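Local atomic coordinates of arfgap-like finger domain containing protein (Cryptosporidium parvum Iowa II, PDB entry 2OWA), a protein that probably activates the GTPase activity of ADP-ribosylation factors through a zinc-finger ArfGAP domain, the part of the protein modelled here. Residues Ser51-Phe57 against Arg91-Asn97. Residues are numbered along the deposited sequence; the frame is centred on the assembly and turned at random.
Sequences SLSFAVF and RMDIGGN
Two carbonyl oxygens of the turn, Leu52 O and Ser53 O, are taken up by the guanidinium of Arg91 along one edge. Arg91 NH2 lies 2.8 Å from Ser53 O, a nearly linear bond (177°) with the acceptor exactly in the guanidinium plane. The bond from Arg91 NE to Leu52 O, also 2.8 Å, is more bent and comes from above the carbonyl plane; Ala55 N approaches that oxygen from the other face, so one carbonyl serves both the turn and the helix. A chain extended from CG to NE, with CG opposite the backbone N (chi1 178°), carries the group that far. A salt bridge from NH1 to Asp133 and a bond from NH2 to Lys129 O tie in helix 123-135.

The turn links strands 49-51 and 56-58, a hairpin of the three-stranded antiparallel sheet of this ArfGAP domain. Ala55, at positive phi, and Val56 both face Ser51, which defines a G1 beta bulge.

Further backbone and amide bonds hold the link after helix 86-94 and the start of helix 97-107. Gly96 N donates to Ala55 O, and a water hydrogen-bonds to both Phe54 O and Gly96 O. Asn97 pairs with the Phe57 backbone twice: Phe57 N meets a lone pair of Asn97 OD1 at 2.8 Å, and Asn97 ND2 returns a bond to Phe57 O at 3.2 Å. The Asn97 side chain is about 6 Å from that of zinc ligand Cys39.

Apolar contact centres on Met92, whose chain bends at chi2 and chi3. Its SD touches Leu52 CD2 at 3.7 Å, while its CE makes a CH-pi contact over one face of the Phe57 ring, 3.9 Å from the centroid and 24° off the normal. Ala55 CB points toward 91-97 and packs 3.8 Å from Gly95 CA, just past the helix end.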
loop_
_atom_site.group_PDB
_atom_site.type_symbol
_atom_site.label_atom_id
_atom_site.label_comp_id
_atom_site.label_asym_id
_atom_site.label_seq_id
_atom_site.Cartn_x
_atom_site.Cartn_y
_atom_site.Cartn_z
ATOM N N SER A 51 1.697 2.348 1.504
ATOM C CA SER A 51 2.888 2.244 0.631
ATOM C C SER A 51 2.343 1.813 -0.733
ATOM O O SER A 51 1.757 0.706 -0.849
ATOM C CB SER A 51 3.888 1.207 1.155
ATOM O OG SER A 51 4.917 1.000 0.198
ATOM N N LEU A 52 2.472 2.679 -1.746
ATOM C CA LEU A 52 1.994 2.305 -3.062
ATOM C C LEU A 52 2.726 1.079 -3.580
ATOM O O LEU A 52 2.109 0.239 -4.195
ATOM C CB LEU A 52 2.121 3.436 -4.082
ATOM C CG LEU A 52 0.884 4.341 -4.104
ATOM C CD1 LEU A 52 1.233 5.666 -4.786
ATOM C CD2 LEU A 52 -0.371 3.635 -4.748
ATOM N N SER A 53 4.020 0.965 -3.267
ATOM C CA SER A 53 4.905 -0.130 -3.748
ATOM C C SER A 53 4.314 -1.520 -3.550
ATOM O O SER A 53 4.299 -2.336 -4.460
ATOM C CB SER A 53 6.271 -0.069 -3.022
ATOM O OG SER A 53 6.764 1.273 -2.976
ATOM N N PHE A 54 3.833 -1.774 -2.338
ATOM C CA PHE A 54 3.257 -3.074 -1.976
ATOM C C PHE A 54 1.739 -3.028 -1.934
ATOM O O PHE A 54 1.096 -4.012 -1.612
ATOM C CB PHE A 54 3.866 -3.511 -0.638
ATOM C CG PHE A 54 5.350 -3.345 -0.614
ATOM C CD1 PHE A 54 6.171 -4.172 -1.403
ATOM C CD2 PHE A 54 5.938 -2.345 0.157
ATOM C CE1 PHE A 54 7.562 -4.004 -1.409
ATOM C CE2 PHE A 54 7.304 -2.176 0.159
ATOM C CZ PHE A 54 8.116 -2.998 -0.606
ATOM N N ALA A 55 1.171 -1.868 -2.284
ATOM C CA ALA A 55 -0.262 -1.617 -2.109
ATOM C C ALA A 55 -0.747 -2.075 -0.736
ATOM O O ALA A 55 -1.717 -2.812 -0.623
ATOM C CB ALA A 55 -1.076 -2.287 -3.231
ATOM N N VAL A 56 -0.062 -1.650 0.323
ATOM C CA VAL A 56 -0.518 -1.948 1.674
ATOM C C VAL A 56 -0.934 -0.648 2.388
ATOM O O VAL A 56 -0.387 0.415 2.112
ATOM C CB VAL A 56 0.528 -2.723 2.503
ATOM C CG1 VAL A 56 0.750 -4.177 1.897
ATOM C CG2 VAL A 56 1.834 -1.949 2.552
ATOM N N PHE A 57 -1.894 -0.764 3.300
ATOM C CA PHE A 57 -2.261 0.333 4.222
ATOM C C PHE A 57 -1.551 0.206 5.565
ATOM O O PHE A 57 -1.491 -0.891 6.133
ATOM C CB PHE A 57 -3.761 0.366 4.478
ATOM C CG PHE A 57 -4.549 0.700 3.278
ATOM C CD1 PHE A 57 -4.843 2.019 2.981
ATOM C CD2 PHE A 57 -4.990 -0.320 2.415
ATOM C CE1 PHE A 57 -5.588 2.338 1.814
ATOM C CE2 PHE A 57 -5.719 -0.024 1.279
ATOM C CZ PHE A 57 -6.042 1.304 0.983
ATOM N N ARG A 91 -4.067 0.123 -8.592
ATOM C CA ARG A 91 -3.024 -0.641 -7.916
ATOM C C ARG A 91 -3.425 -0.972 -6.488
ATOM O O ARG A 91 -3.297 -2.113 -6.069
ATOM C CB ARG A 91 -1.652 0.086 -7.937
ATOM C CG ARG A 91 -0.561 -0.689 -7.179
ATOM C CD ARG A 91 0.766 0.037 -7.201
ATOM N NE ARG A 91 1.899 -0.793 -6.798
ATOM C CZ ARG A 91 2.664 -1.474 -7.653
ATOM N NH1 ARG A 91 2.417 -1.428 -8.958
ATOM N NH2 ARG A 91 3.700 -2.180 -7.219
ATOM N N MET A 92 -3.943 0.015 -5.754
ATOM C CA MET A 92 -4.456 -0.206 -4.428
ATOM C C MET A 92 -5.640 -1.190 -4.406
ATOM O O MET A 92 -5.805 -1.951 -3.466
ATOM C CB MET A 92 -4.857 1.137 -3.801
ATOM C CG MET A 92 -3.675 2.047 -3.415
ATOM S SD MET A 92 -2.285 1.307 -2.541
ATOM C CE MET A 92 -3.053 0.801 -1.017
ATOM N N ASP A 93 -6.430 -1.162 -5.475
ATOM C CA ASP A 93 -7.637 -1.949 -5.603
ATOM C C ASP A 93 -7.277 -3.422 -5.801
ATOM O O ASP A 93 -7.879 -4.297 -5.154
ATOM C CB ASP A 93 -8.472 -1.434 -6.783
ATOM C CG ASP A 93 -9.915 -1.974 -6.774
ATOM O OD1 ASP A 93 -10.274 -2.788 -5.885
ATOM O OD2 ASP A 93 -10.691 -1.579 -7.689
ATOM N N ILE A 94 -6.282 -3.698 -6.649
ATOM C CA ILE A 94 -5.863 -5.110 -6.889
ATOM C C ILE A 94 -4.921 -5.667 -5.821
ATOM O O ILE A 94 -4.722 -6.897 -5.737
ATOM C CB ILE A 94 -5.266 -5.336 -8.303
ATOM C CG1 ILE A 94 -4.000 -4.495 -8.513
ATOM C CG2 ILE A 94 -6.291 -5.047 -9.390
ATOM C CD1 ILE A 94 -2.755 -5.263 -8.406
ATOM N N GLY A 95 -4.348 -4.768 -5.017
ATOM C CA GLY A 95 -3.492 -5.153 -3.910
ATOM C C GLY A 95 -4.271 -5.294 -2.607
ATOM O O GLY A 95 -5.245 -6.041 -2.510
ATOM N N GLY A 96 -3.853 -4.553 -1.589
ATOM C CA GLY A 96 -4.494 -4.642 -0.279
ATOM C C GLY A 96 -3.639 -5.412 0.701
ATOM O O GLY A 96 -2.724 -6.159 0.310
ATOM N N ASN A 97 -3.920 -5.224 1.989
ATOM C CA ASN A 97 -3.232 -5.980 3.056
ATOM C C ASN A 97 -3.378 -7.501 3.004
ATOM O O ASN A 97 -2.410 -8.196 3.248
ATOM C CB ASN A 97 -3.619 -5.458 4.442
ATOM C CG ASN A 97 -3.083 -4.061 4.712
ATOM O OD1 ASN A 97 -2.519 -3.408 3.821
ATOM N ND2 ASN A 97 -3.280 -3.574 5.958
HETATM O O HOH W 1 -0.966 -5.780 -1.869
#